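Local coordinates for periplasmic binding protein (Thermotoga lettingae TMO, PDB 4RY8) that binds the sugar 5-methylthioribose and probably serves as the solute-binding component of its transporter, at residues K14-A19 with R71-I76; T47-T52 with E65-Q70; G135-I140 with E197-L202. All coordinates share one frame; numbering follows the deposited sequence.

In the fold
Interactions 1 and 2 belong to one lobe of a periplasmic binding protein, interaction 3 to the other. Interaction 2 is nested in the chain between the two segments of interaction 1; their centres lie 7 Å apart, and the two join through Arg-17 NH2 and Gln-70 O (2.7 Å) and through Ala-19 CB packed on Phe-67 CG (3.4 Å). Interaction 3 repeats the strand pairing of interaction 1 in the second sheet, with about 47 Å between centres and the two on opposite sides of the chain's centre. None lines the 5-methylthioribose pocket: the side chains of Ile-76 and Leu-202 each stay about 12 Å from the bound sugar.

Interaction 1: residues K14-A19 with R71-I76; sequences KNVRIA and RVDAII
Two parallel strands of the first lobe's sheet, 17-22 and 74-78, begin side by side here, and the Asp-73 carboxylate bonds to the first strand just before regular pairing begins. Its OD1 accepts the backbone N of Arg-17 at 2.9 Å, nearly straight (175°), approached on the anti side of the carboxylate and somewhat out of its plane. With CG anti to its own carbonyl carbon (chi1 -62°), the carboxylate reaches across the gap to that N-H. In return Arg-17 O receives weak bonds from Asp-73 N and Ala-74 N. Regular pairing follows: Ala-19 N binds Ala-74 O at 2.9 Å, and Ile-76 N binds Ala-19 O at 2.7 Å, which places Ile-18 beside Ala-74 and Ala-19 beside Ile-75. The short strand axes are inclined at 28°. This joins the first and third strands in chain order, neighbours in the 2-1-3-4-5-6 order of a Rossmann-like sheet, the chain between them passing through helix 28-44, strand 47-52 and helix 57-69, the latter ending in a Schellman motif at Arg-71. On the face shared by Ile-18 and Ala-74, Ile-18 CG2 meets Ile-76 CD1 at 3.7 Å, and Ala-266 of helix 255-270 covers both isoleucines. On the other face, that of Ala-19 and Ile-75, Ala-19 CB and Val-72 CG2 are 4.3 Å apart, and Phe-67 of helix 57-69 packs on both residues. The Arg-17 chain bends at chi3, carrying its guanidinium over Val-72, whose CG1 lies 3.9 Å from Arg-17 NH1. Arg-17 NH2 hydrogen-bonds to Gln-70 O, joining the first strand to the end of the helix.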
ATOM      1  N   LYS C  14     -23.938 -10.405  31.066  1.00 49.60           N
ATOM      2  CA  LYS C  14     -23.502  -9.211  31.815  1.00 63.79           C
ATOM      3  C   LYS C  14     -22.278  -9.545  32.685  1.00 44.74           C
ATOM      4  O   LYS C  14     -21.406  -8.693  32.892  1.00 56.21           O
ATOM      5  CB  LYS C  14     -24.631  -8.653  32.710  1.00 65.95           C
ATOM      6  CG  LYS C  14     -25.921  -8.265  31.996  1.00 80.32           C
ATOM      7  CD  LYS C  14     -25.784  -6.981  31.185  1.00101.27           C
ATOM      8  CE  LYS C  14     -26.958  -6.793  30.228  1.00 96.40           C
ATOM      9  NZ  LYS C  14     -27.162  -7.936  29.287  1.00 56.53           N
ATOM     10  N   ASN C  15     -22.210 -10.787  33.181  1.00 45.56           N
ATOM     11  CA  ASN C  15     -21.047 -11.268  33.940  1.00 46.67           C
ATOM     12  C   ASN C  15     -19.743 -11.135  33.188  1.00 41.86           C
ATOM     13  O   ASN C  15     -18.698 -10.976  33.811  1.00 45.51           O
ATOM     14  CB  ASN C  15     -21.199 -12.737  34.344  1.00 44.73           C
ATOM     15  CG  ASN C  15     -22.261 -12.954  35.396  1.00 59.39           C
ATOM     16  OD1 ASN C  15     -22.696 -14.085  35.617  1.00 61.84           O
ATOM     17  ND2 ASN C  15     -22.698 -11.878  36.046  1.00 53.40           N
ATOM     18  N   VAL C  16     -19.792 -11.216  31.856  1.00 42.54           N
ATOM     19  CA  VAL C  16     -18.594 -10.982  31.024  1.00 39.90           C
ATOM     20  C   VAL C  16     -18.204  -9.505  31.072  1.00 49.12           C
ATOM     21  O   VAL C  16     -18.943  -8.637  30.556  1.00 33.76           O
ATOM     22  CB  VAL C  16     -18.809 -11.379  29.543  1.00 44.98           C
ATOM     23  CG1 VAL C  16     -17.533 -11.105  28.721  1.00 40.07           C
ATOM     24  CG2 VAL C  16     -19.231 -12.837  29.446  1.00 39.16           C
ATOM     25  N   ARG C  17     -17.050  -9.221  31.684  1.00 35.30           N
ATOM     26  CA  ARG C  17     -16.568  -7.849  31.822  1.00 34.29           C
ATOM     27  C   ARG C  17     -15.344  -7.617  30.949  1.00 33.85           C
ATOM     28  O   ARG C  17     -14.370  -8.342  31.034  1.00 32.56           O
ATOM     29  CB  ARG C  17     -16.262  -7.533  33.291  1.00 36.36           C
ATOM     30  CG  ARG C  17     -17.529  -7.438  34.152  1.00 39.94           C
ATOM     31  CD  ARG C  17     -17.239  -7.171  35.616  1.00 42.78           C
ATOM     32  NE  ARG C  17     -16.332  -8.192  36.146  1.00 57.24           N
ATOM     33  CZ  ARG C  17     -15.202  -7.951  36.810  1.00 51.66           C
ATOM     34  NH1 ARG C  17     -14.820  -6.708  37.103  1.00 75.70           N
ATOM     35  NH2 ARG C  17     -14.457  -8.968  37.206  1.00 52.10           N
ATOM     36  N   ILE C  18     -15.415  -6.589  30.109  1.00 35.41           N
ATOM     37  CA  ILE C  18     -14.343  -6.237  29.182  1.00 32.10           C
ATOM     38  C   ILE C  18     -13.929  -4.787  29.454  1.00 33.98           C
ATOM     39  O   ILE C  18     -14.764  -3.877  29.403  1.00 33.51           O
ATOM     40  CB  ILE C  18     -14.816  -6.390  27.721  1.00 30.34           C
ATOM     41  CG1 ILE C  18     -15.116  -7.864  27.412  1.00 33.13           C
ATOM     42  CG2 ILE C  18     -13.815  -5.822  26.725  1.00 28.51           C
ATOM     43  CD1 ILE C  18     -16.030  -8.023  26.222  1.00 40.80           C
ATOM     44  N   ALA C  19     -12.641  -4.586  29.735  1.00 28.96           N
ATOM     45  CA  ALA C  19     -12.098  -3.264  30.022  1.00 28.04           C
ATOM     46  C   ALA C  19     -11.419  -2.655  28.808  1.00 26.68           C
ATOM     47  O   ALA C  19     -10.583  -3.285  28.154  1.00 27.41           O
ATOM     48  CB  ALA C  19     -11.103  -3.337  31.180  1.00 26.82           C
ATOM     49  N   ARG C  71      -9.933  -8.695  37.978  1.00 35.45           N
ATOM     50  CA  ARG C  71     -10.034  -9.918  37.186  1.00 38.41           C
ATOM     51  C   ARG C  71     -11.177  -9.800  36.163  1.00 45.45           C
ATOM     52  O   ARG C  71     -12.086 -10.624  36.135  1.00 34.11           O
ATOM     53  CB  ARG C  71     -10.290 -11.165  38.049  1.00 47.06           C
ATOM     54  CG  ARG C  71      -9.559 -11.253  39.385  1.00 56.52           C
ATOM     55  CD  ARG C  71     -10.434 -12.006  40.388  1.00 53.85           C
ATOM     56  NE  ARG C  71      -9.754 -12.338  41.634  1.00 62.50           N
ATOM     57  CZ  ARG C  71     -10.332 -12.963  42.661  1.00 94.55           C
ATOM     58  NH1 ARG C  71     -11.609 -13.333  42.591  1.00 87.86           N
ATOM     59  NH2 ARG C  71      -9.631 -13.226  43.763  1.00 81.30           N
ATOM     60  N   VAL C  72     -11.141  -8.761  35.345  1.00 37.47           N
ATOM     61  CA  VAL C  72     -12.021  -8.705  34.165  1.00 34.60           C
ATOM     62  C   VAL C  72     -11.687  -9.897  33.253  1.00 38.09           C
ATOM     63  O   VAL C  72     -10.600 -10.475  33.333  1.00 29.28           O
ATOM     64  CB  VAL C  72     -11.858  -7.374  33.390  1.00 33.76           C
ATOM     65  CG1 VAL C  72     -12.253  -6.191  34.272  1.00 37.03           C
ATOM     66  CG2 VAL C  72     -10.425  -7.192  32.872  1.00 30.80           C
ATOM     67  N   ASP C  73     -12.649 -10.271  32.423  1.00 32.53           N
ATOM     68  CA  ASP C  73     -12.458 -11.319  31.463  1.00 33.92           C
ATOM     69  C   ASP C  73     -11.435 -10.950  30.350  1.00 30.53           C
ATOM     70  O   ASP C  73     -10.664 -11.795  29.867  1.00 31.50           O
ATOM     71  CB  ASP C  73     -13.832 -11.696  30.877  1.00 36.70           C
ATOM     72  CG  ASP C  73     -14.771 -12.232  31.925  1.00 32.71           C
ATOM     73  OD1 ASP C  73     -15.478 -11.443  32.600  1.00 36.46           O
ATOM     74  OD2 ASP C  73     -14.765 -13.459  32.109  1.00 35.02           O
ATOM     75  N   ALA C  74     -11.419  -9.689  29.940  1.00 29.22           N
ATOM     76  CA  ALA C  74     -10.452  -9.252  28.943  1.00 28.44           C
ATOM     77  C   ALA C  74     -10.177  -7.768  29.015  1.00 29.05           C
ATOM     78  O   ALA C  74     -11.023  -6.995  29.467  1.00 26.20           O
ATOM     79  CB  ALA C  74     -10.968  -9.605  27.542  1.00 41.26           C
ATOM     80  N   ILE C  75      -8.975  -7.387  28.568  1.00 24.93           N
ATOM     81  CA  ILE C  75      -8.597  -6.003  28.389  1.00 24.09           C
ATOM     82  C   ILE C  75      -8.315  -5.642  26.909  1.00 22.46           C
ATOM     83  O   ILE C  75      -7.523  -6.314  26.221  1.00 22.11           O
ATOM     84  CB  ILE C  75      -7.364  -5.692  29.269  1.00 25.88           C
ATOM     85  CG1 ILE C  75      -7.645  -6.107  30.704  1.00 38.11           C
ATOM     86  CG2 ILE C  75      -7.045  -4.210  29.235  1.00 25.30           C
ATOM     87  CD1 ILE C  75      -6.448  -6.019  31.624  1.00 28.58           C
ATOM     88  N   ILE C  76      -8.936  -4.566  26.432  1.00 22.07           N
ATOM     89  CA  ILE C  76      -8.510  -3.927  25.214  1.00 22.23           C
ATOM     90  C   ILE C  76      -7.525  -2.798  25.567  1.00 25.52           C
ATOM     91  O   ILE C  76      -7.846  -1.864  26.313  1.00 29.35           O
ATOM     92  CB  ILE C  76      -9.695  -3.349  24.431  1.00 22.96           C
ATOM     93  CG1 ILE C  76     -10.742  -4.449  24.237  1.00 25.84           C
ATOM     94  CG2 ILE C  76      -9.249  -2.801  23.087  1.00 20.96           C
ATOM     95  CD1 ILE C  76     -12.134  -3.915  24.027  1.00 33.19           C
TER

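Interaction 2: residues T47-T52 with E65-Q70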
ATOM      1  N   THR C  47     -20.730  -6.436  29.678  1.00 36.23           N
ATOM      2  CA  THR C  47     -20.414  -5.237  30.440  1.00 37.41           C
ATOM      3  C   THR C  47     -19.076  -4.676  29.980  1.00 39.10           C
ATOM      4  O   THR C  47     -18.054  -5.371  30.020  1.00 34.88           O
ATOM      5  CB  THR C  47     -20.358  -5.581  31.939  1.00 42.17           C
ATOM      6  OG1 THR C  47     -21.637  -6.091  32.341  1.00 37.89           O
ATOM      7  CG2 THR C  47     -20.016  -4.376  32.787  1.00 41.06           C
ATOM      8  N   LEU C  48     -19.103  -3.430  29.508  1.00 37.10           N
ATOM      9  CA  LEU C  48     -17.917  -2.736  29.052  1.00 33.00           C
ATOM     10  C   LEU C  48     -17.525  -1.694  30.077  1.00 38.01           C
ATOM     11  O   LEU C  48     -18.322  -0.829  30.423  1.00 34.96           O
ATOM     12  CB  LEU C  48     -18.162  -2.065  27.693  1.00 33.51           C
ATOM     13  CG  LEU C  48     -17.065  -1.188  27.075  1.00 41.60           C
ATOM     14  CD1 LEU C  48     -15.778  -1.981  26.863  1.00 46.35           C
ATOM     15  CD2 LEU C  48     -17.562  -0.579  25.768  1.00 53.59           C
ATOM     16  N   LEU C  49     -16.289  -1.791  30.559  1.00 34.08           N
ATOM     17  CA  LEU C  49     -15.689  -0.802  31.447  1.00 32.32           C
ATOM     18  C   LEU C  49     -14.687  -0.003  30.618  1.00 39.07           C
ATOM     19  O   LEU C  49     -14.077  -0.539  29.690  1.00 34.49           O
ATOM     20  CB  LEU C  49     -14.962  -1.494  32.623  1.00 34.13           C
ATOM     21  CG  LEU C  49     -15.759  -2.494  33.462  1.00 40.71           C
ATOM     22  CD1 LEU C  49     -14.875  -3.203  34.471  1.00 60.86           C
ATOM     23  CD2 LEU C  49     -16.906  -1.794  34.168  1.00 44.16           C
ATOM     24  N   GLU C  50     -14.503   1.265  30.977  1.00 38.72           N
ATOM     25  CA  GLU C  50     -13.755   2.223  30.176  1.00 36.32           C
ATOM     26  C   GLU C  50     -12.825   2.995  31.114  1.00 40.22           C
ATOM     27  O   GLU C  50     -13.216   3.393  32.210  1.00 38.02           O
ATOM     28  CB  GLU C  50     -14.732   3.195  29.482  1.00 40.30           C
ATOM     29  CG  GLU C  50     -16.122   2.610  29.224  1.00 88.22           C
ATOM     30  CD  GLU C  50     -17.095   3.560  28.531  1.00122.14           C
ATOM     31  OE1 GLU C  50     -16.940   4.803  28.655  1.00 56.85           O
ATOM     32  OE2 GLU C  50     -18.036   3.047  27.867  1.00 45.97           O
ATOM     33  N   ALA C  51     -11.591   3.198  30.699  1.00 31.87           N
ATOM     34  CA  ALA C  51     -10.670   4.053  31.458  1.00 32.08           C
ATOM     35  C   ALA C  51      -9.805   4.746  30.421  1.00 46.20           C
ATOM     36  O   ALA C  51      -9.422   4.137  29.428  1.00 34.39           O
ATOM     37  CB  ALA C  51      -9.832   3.217  32.395  1.00 33.24           C
ATOM     38  N   THR C  52      -9.535   6.028  30.596  1.00 30.01           N
ATOM     39  CA  THR C  52      -8.784   6.752  29.583  1.00 32.27           C
ATOM     40  C   THR C  52      -7.732   7.498  30.332  1.00 24.86           C
ATOM     41  O   THR C  52      -8.033   8.173  31.310  1.00 28.47           O
ATOM     42  CB  THR C  52      -9.697   7.695  28.757  1.00 34.80           C
ATOM     43  OG1 THR C  52     -10.769   6.941  28.158  1.00 35.03           O
ATOM     44  CG2 THR C  52      -8.938   8.445  27.696  1.00 27.64           C
ATOM     45  N   GLU C  65      -3.564  -2.292  35.678  1.00 31.15           N
ATOM     46  CA  GLU C  65      -3.454  -2.947  36.967  1.00 39.42           C
ATOM     47  C   GLU C  65      -4.784  -2.985  37.745  1.00 35.66           C
ATOM     48  O   GLU C  65      -5.117  -4.024  38.319  1.00 33.40           O
ATOM     49  CB  GLU C  65      -2.296  -2.274  37.724  1.00 39.92           C
ATOM     50  CG  GLU C  65      -2.298  -2.268  39.225  1.00 44.34           C
ATOM     51  CD  GLU C  65      -1.303  -1.226  39.738  1.00110.83           C
ATOM     52  OE1 GLU C  65      -1.528  -0.682  40.836  1.00 66.41           O
ATOM     53  OE2 GLU C  65      -0.309  -0.921  39.028  1.00 64.56           O
ATOM     54  N   ASN C  66      -5.561  -1.900  37.744  1.00 33.08           N
ATOM     55  CA  ASN C  66      -6.869  -1.941  38.435  1.00 34.88           C
ATOM     56  C   ASN C  66      -7.713  -3.022  37.788  1.00 33.59           C
ATOM     57  O   ASN C  66      -8.356  -3.796  38.488  1.00 37.39           O
ATOM     58  CB  ASN C  66      -7.635  -0.601  38.359  1.00 40.93           C
ATOM     59  CG  ASN C  66      -6.922   0.530  39.090  1.00 52.39           C
ATOM     60  OD1 ASN C  66      -7.202   1.715  38.869  1.00 42.03           O
ATOM     61  ND2 ASN C  66      -5.980   0.168  39.954  1.00 49.84           N
ATOM     62  N   PHE C  67      -7.700  -3.092  36.456  1.00 33.11           N
ATOM     63  CA  PHE C  67      -8.532  -4.090  35.778  1.00 35.63           C
ATOM     64  C   PHE C  67      -8.034  -5.522  36.003  1.00 36.11           C
ATOM     65  O   PHE C  67      -8.849  -6.466  36.062  1.00 32.99           O
ATOM     66  CB  PHE C  67      -8.718  -3.742  34.299  1.00 30.52           C
ATOM     67  CG  PHE C  67      -9.599  -2.544  34.087  1.00 31.76           C
ATOM     68  CD1 PHE C  67     -10.874  -2.502  34.643  1.00 35.04           C
ATOM     69  CD2 PHE C  67      -9.155  -1.446  33.369  1.00 36.25           C
ATOM     70  CE1 PHE C  67     -11.690  -1.404  34.468  1.00 35.00           C
ATOM     71  CE2 PHE C  67      -9.966  -0.341  33.191  1.00 30.19           C
ATOM     72  CZ  PHE C  67     -11.228  -0.319  33.750  1.00 36.78           C
ATOM     73  N   ILE C  68      -6.714  -5.685  36.159  1.00 32.71           N
ATOM     74  CA  ILE C  68      -6.138  -7.000  36.501  1.00 39.68           C
ATOM     75  C   ILE C  68      -6.660  -7.461  37.863  1.00 43.70           C
ATOM     76  O   ILE C  68      -7.226  -8.563  37.993  1.00 38.19           O
ATOM     77  CB  ILE C  68      -4.590  -6.999  36.469  1.00 32.71           C
ATOM     78  CG1 ILE C  68      -4.115  -6.913  35.022  1.00 36.87           C
ATOM     79  CG2 ILE C  68      -4.051  -8.281  37.078  1.00 34.78           C
ATOM     80  CD1 ILE C  68      -2.637  -6.628  34.820  1.00 35.98           C
ATOM     81  N   THR C  69      -6.513  -6.591  38.854  1.00 45.08           N
ATOM     82  CA  THR C  69      -7.034  -6.836  40.205  1.00 42.72           C
ATOM     83  C   THR C  69      -8.512  -7.203  40.197  1.00 40.69           C
ATOM     84  O   THR C  69      -8.910  -8.167  40.838  1.00 44.86           O
ATOM     85  CB  THR C  69      -6.832  -5.600  41.078  1.00 41.04           C
ATOM     86  OG1 THR C  69      -5.432  -5.309  41.117  1.00 42.81           O
ATOM     87  CG2 THR C  69      -7.354  -5.841  42.502  1.00 50.27           C
ATOM     88  N   GLN C  70      -9.316  -6.444  39.456  1.00 36.79           N
ATOM     89  CA  GLN C  70     -10.745  -6.769  39.299  1.00 39.79           C
ATOM     90  C   GLN C  70     -10.995  -8.099  38.543  1.00 40.09           C
ATOM     91  O   GLN C  70     -12.148  -8.560  38.464  1.00 41.82           O
ATOM     92  CB  GLN C  70     -11.462  -5.617  38.587  1.00 37.20           C
ATOM     93  CG  GLN C  70     -11.433  -4.282  39.346  1.00 41.48           C
ATOM     94  CD  GLN C  70     -11.978  -3.137  38.510  1.00 45.27           C
ATOM     95  OE1 GLN C  70     -12.873  -3.343  37.683  1.00 49.41           O
ATOM     96  NE2 GLN C  70     -11.433  -1.926  38.699  1.00 43.48           N
TER
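Strand 47-52 and helix 65-69 run nearly antiparallel, their N-to-C directions 153° apart and their short axes 10.9 Å apart at closest approach. Even the nearest backbone pair, Leu-49 CA and Phe-67 CA, is separated by 9.0 Å, and no hydrogen bond crosses between the segments; the contact is therefore carried mainly by side chains. Phe-67 spans the gap. With its CG anti to the carbonyl carbon (chi1 -71°), the ring projects from the helix to the strand and presents its outer carbons to two residues on the same strand face. Ala-51 CB comes in at the ring edge, near its plane, 3.6 Å from Phe-67 CE2. Leu-49 touches the other flank of the ring: its CD1 approaches obliquely to 3.7 Å from Phe-67 CE1, while its CB is 3.8 Å from that same ring carbon. The ring tip thus fits between the leucine and the alanine, two positions apart on the strand. Leu-49 CD1 also meets Gln-70 OE1 at 3.8 Å, a van der Waals contact at the margin of this small interface, which buries 166 Å² in all. Inside the helix, Glu-65 O accepts both Thr-69 N and Thr-69 OG1, the two donors arriving from opposite faces of its carbonyl plane. As part of an alpha/beta layered lobe, helix 57-69 covers this face of the sheet: Phe-67 also packs on Ala-19 and Val-21 of strand 17-22, and Ile-68 turns to helix 82-94, whereas Leu-48, next to Leu-49 in the strand, packs on Ala-37 and Ala-41 of helix 28-44.

Interaction 3: residues G135-I140 with E197-L202; sequences GNANVI and EANAVL
Ile-140 and Ala-198 form the tight part of this contact: Ile-140 CD1 presses to 3.4 Å from Ala-198 CB, closer than usual for two carbons. Placing CG1 anti to the carbonyl carbon (chi1 -62°) sends the isoleucine's long branch to that methyl. On the opposite face, Val-139 CG1 packs 4.0 Å from Leu-202 CB, both touching Trp-157 of helix 148-163 and Leu-129 of helix 118-132. Between these layers, Ile-140 N binds Ala-200 O at 2.9 Å and Leu-202 N binds Ile-140 O at 3.1 Å. This parallel pairing joins strands 137-142 and 200-203, the first and third in chain order, neighbours in the 2-1-3 arrangement of the second lobe's Rossmann-like sheet, with short axes 45° apart. Towards solvent, side chains and water take over. Asn-199 OD1 accepts Asn-138 N at 2.9 Å, the donor tilted 24° from the amide carbonyl plane, while Asn-199 N returns a bond to Asn-138 O. On its other branch, Asn-199 ND2 donates to a water at 3.0 Å, which in turn donates to Asn-136 O at 2.7 Å, bridging the Asn-199 amide to the backbone at Asn-136. Exposed Glu-197 borders this end, its side chain crossing that of Asn-138 at about a right angle.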
ATOM      1  N   GLY C 135       4.909  15.213  -8.441  1.00 21.79           N
ATOM      2  CA  GLY C 135       6.203  14.994  -7.768  1.00 26.68           C
ATOM      3  C   GLY C 135       7.020  16.210  -7.376  1.00 22.29           C
ATOM      4  O   GLY C 135       8.181  16.043  -6.955  1.00 26.77           O
ATOM      5  N   ASN C 136       6.453  17.416  -7.511  1.00 21.29           N
ATOM      6  CA  ASN C 136       7.057  18.655  -6.980  1.00 28.56           C
ATOM      7  C   ASN C 136       6.127  19.426  -6.012  1.00 24.37           C
ATOM      8  O   ASN C 136       5.064  19.937  -6.413  1.00 23.89           O
ATOM      9  CB  ASN C 136       7.443  19.589  -8.130  1.00 28.52           C
ATOM     10  CG  ASN C 136       8.536  19.015  -9.000  1.00 36.98           C
ATOM     11  OD1 ASN C 136       9.684  18.849  -8.571  1.00 32.04           O
ATOM     12  ND2 ASN C 136       8.180  18.673 -10.215  1.00 37.05           N
ATOM     13  N   ALA C 137       6.544  19.523  -4.753  1.00 22.15           N
ATOM     14  CA  ALA C 137       5.789  20.204  -3.714  1.00 21.08           C
ATOM     15  C   ALA C 137       6.692  20.558  -2.546  1.00 21.57           C
ATOM     16  O   ALA C 137       7.598  19.800  -2.236  1.00 23.15           O
ATOM     17  CB  ALA C 137       4.682  19.331  -3.167  1.00 18.97           C
ATOM     18  N   ASN C 138       6.330  21.645  -1.852  1.00 23.36           N
ATOM     19  CA  ASN C 138       6.941  22.060  -0.579  1.00 25.82           C
ATOM     20  C   ASN C 138       5.983  21.789   0.614  1.00 22.43           C
ATOM     21  O   ASN C 138       5.068  22.559   0.902  1.00 25.97           O
ATOM     22  CB  ASN C 138       7.292  23.554  -0.643  1.00 37.20           C
ATOM     23  CG  ASN C 138       8.313  23.883  -1.728  1.00 34.14           C
ATOM     24  OD1 ASN C 138       8.222  24.918  -2.391  1.00 39.15           O
ATOM     25  ND2 ASN C 138       9.283  23.020  -1.895  1.00 27.00           N
ATOM     26  N   VAL C 139       6.231  20.700   1.317  1.00 20.21           N
ATOM     27  CA  VAL C 139       5.265  20.141   2.231  1.00 19.65           C
ATOM     28  C   VAL C 139       5.564  20.503   3.652  1.00 20.69           C
ATOM     29  O   VAL C 139       6.727  20.287   4.129  1.00 20.69           O
ATOM     30  CB  VAL C 139       5.266  18.587   2.116  1.00 19.45           C
ATOM     31  CG1 VAL C 139       4.229  17.977   3.053  1.00 22.83           C
ATOM     32  CG2 VAL C 139       5.011  18.182   0.675  1.00 29.68           C
ATOM     33  N   ILE C 140       4.522  21.007   4.322  1.00 19.19           N
ATOM     34  CA  ILE C 140       4.429  21.074   5.808  1.00 18.97           C
ATOM     35  C   ILE C 140       3.854  19.773   6.337  1.00 19.81           C
ATOM     36  O   ILE C 140       2.713  19.427   6.088  1.00 23.06           O
ATOM     37  CB  ILE C 140       3.632  22.286   6.312  1.00 19.02           C
ATOM     38  CG1 ILE C 140       4.369  23.580   5.843  1.00 21.00           C
ATOM     39  CG2 ILE C 140       3.462  22.232   7.848  1.00 19.42           C
ATOM     40  CD1 ILE C 140       3.597  24.865   5.950  1.00 24.35           C
ATOM     41  N   GLU C 197       7.338  29.363   1.052  1.00 32.38           N
ATOM     42  CA  GLU C 197       7.360  28.544  -0.150  1.00 38.99           C
ATOM     43  C   GLU C 197       6.452  27.296  -0.012  1.00 37.73           C
ATOM     44  O   GLU C 197       6.215  26.614  -0.999  1.00 31.49           O
ATOM     45  CB  GLU C 197       8.810  28.154  -0.525  1.00 30.22           C
ATOM     46  CG  GLU C 197       9.406  26.968   0.245  1.00 40.33           C
ATOM     47  CD  GLU C 197       9.996  27.309   1.618  1.00 60.47           C
ATOM     48  OE1 GLU C 197       9.740  28.420   2.162  1.00 34.58           O
ATOM     49  OE2 GLU C 197      10.727  26.443   2.158  1.00 51.86           O
ATOM     50  N   ALA C 198       5.934  27.010   1.191  1.00 25.09           N
ATOM     51  CA  ALA C 198       5.216  25.778   1.419  1.00 26.40           C
ATOM     52  C   ALA C 198       3.889  25.873   0.663  1.00 30.35           C
ATOM     53  O   ALA C 198       3.285  26.934   0.635  1.00 25.15           O
ATOM     54  CB  ALA C 198       5.003  25.551   2.908  1.00 28.62           C
ATOM     55  N   ASN C 199       3.478  24.794  -0.004  1.00 25.79           N
ATOM     56  CA  ASN C 199       2.186  24.785  -0.728  1.00 25.58           C
ATOM     57  C   ASN C 199       1.349  23.501  -0.516  1.00 26.50           C
ATOM     58  O   ASN C 199       0.315  23.305  -1.146  1.00 21.28           O
ATOM     59  CB  ASN C 199       2.414  25.011  -2.231  1.00 26.23           C
ATOM     60  CG  ASN C 199       3.314  23.946  -2.862  1.00 27.31           C
ATOM     61  OD1 ASN C 199       3.862  23.073  -2.181  1.00 25.82           O
ATOM     62  ND2 ASN C 199       3.520  24.054  -4.150  1.00 31.68           N
ATOM     63  N   ALA C 200       1.782  22.619   0.378  1.00 23.17           N
ATOM     64  CA  ALA C 200       0.949  21.461   0.720  1.00 31.39           C
ATOM     65  C   ALA C 200       1.089  21.131   2.175  1.00 25.87           C
ATOM     66  O   ALA C 200       2.122  21.398   2.773  1.00 23.97           O
ATOM     67  CB  ALA C 200       1.322  20.251  -0.122  1.00 25.52           C
ATOM     68  N   VAL C 201       0.045  20.520   2.728  1.00 22.95           N
ATOM     69  CA  VAL C 201       0.073  19.971   4.084  1.00 20.12           C
ATOM     70  C   VAL C 201      -0.285  18.487   4.066  1.00 18.09           C
ATOM     71  O   VAL C 201      -1.253  18.057   3.457  1.00 25.26           O
ATOM     72  CB  VAL C 201      -0.914  20.702   5.020  1.00 19.74           C
ATOM     73  CG1 VAL C 201      -0.903  20.076   6.427  1.00 20.16           C
ATOM     74  CG2 VAL C 201      -0.620  22.182   5.029  1.00 20.53           C
ATOM     75  N   LEU C 202       0.506  17.716   4.787  1.00 19.79           N
ATOM     76  CA  LEU C 202       0.256  16.318   5.000  1.00 17.57           C
ATOM     77  C   LEU C 202       0.184  16.105   6.509  1.00 19.83           C
ATOM     78  O   LEU C 202       1.167  16.238   7.252  1.00 17.79           O
ATOM     79  CB  LEU C 202       1.355  15.487   4.357  1.00 17.62           C
ATOM     80  CG  LEU C 202       1.282  13.994   4.574  1.00 20.42           C
ATOM     81  CD1 LEU C 202       0.075  13.428   3.832  1.00 19.17           C
ATOM     82  CD2 LEU C 202       2.594  13.344   4.109  1.00 17.33           C
TER
HETATM   83  O   HOH W   1       5.159  22.682  -6.312  1.00 40.67           O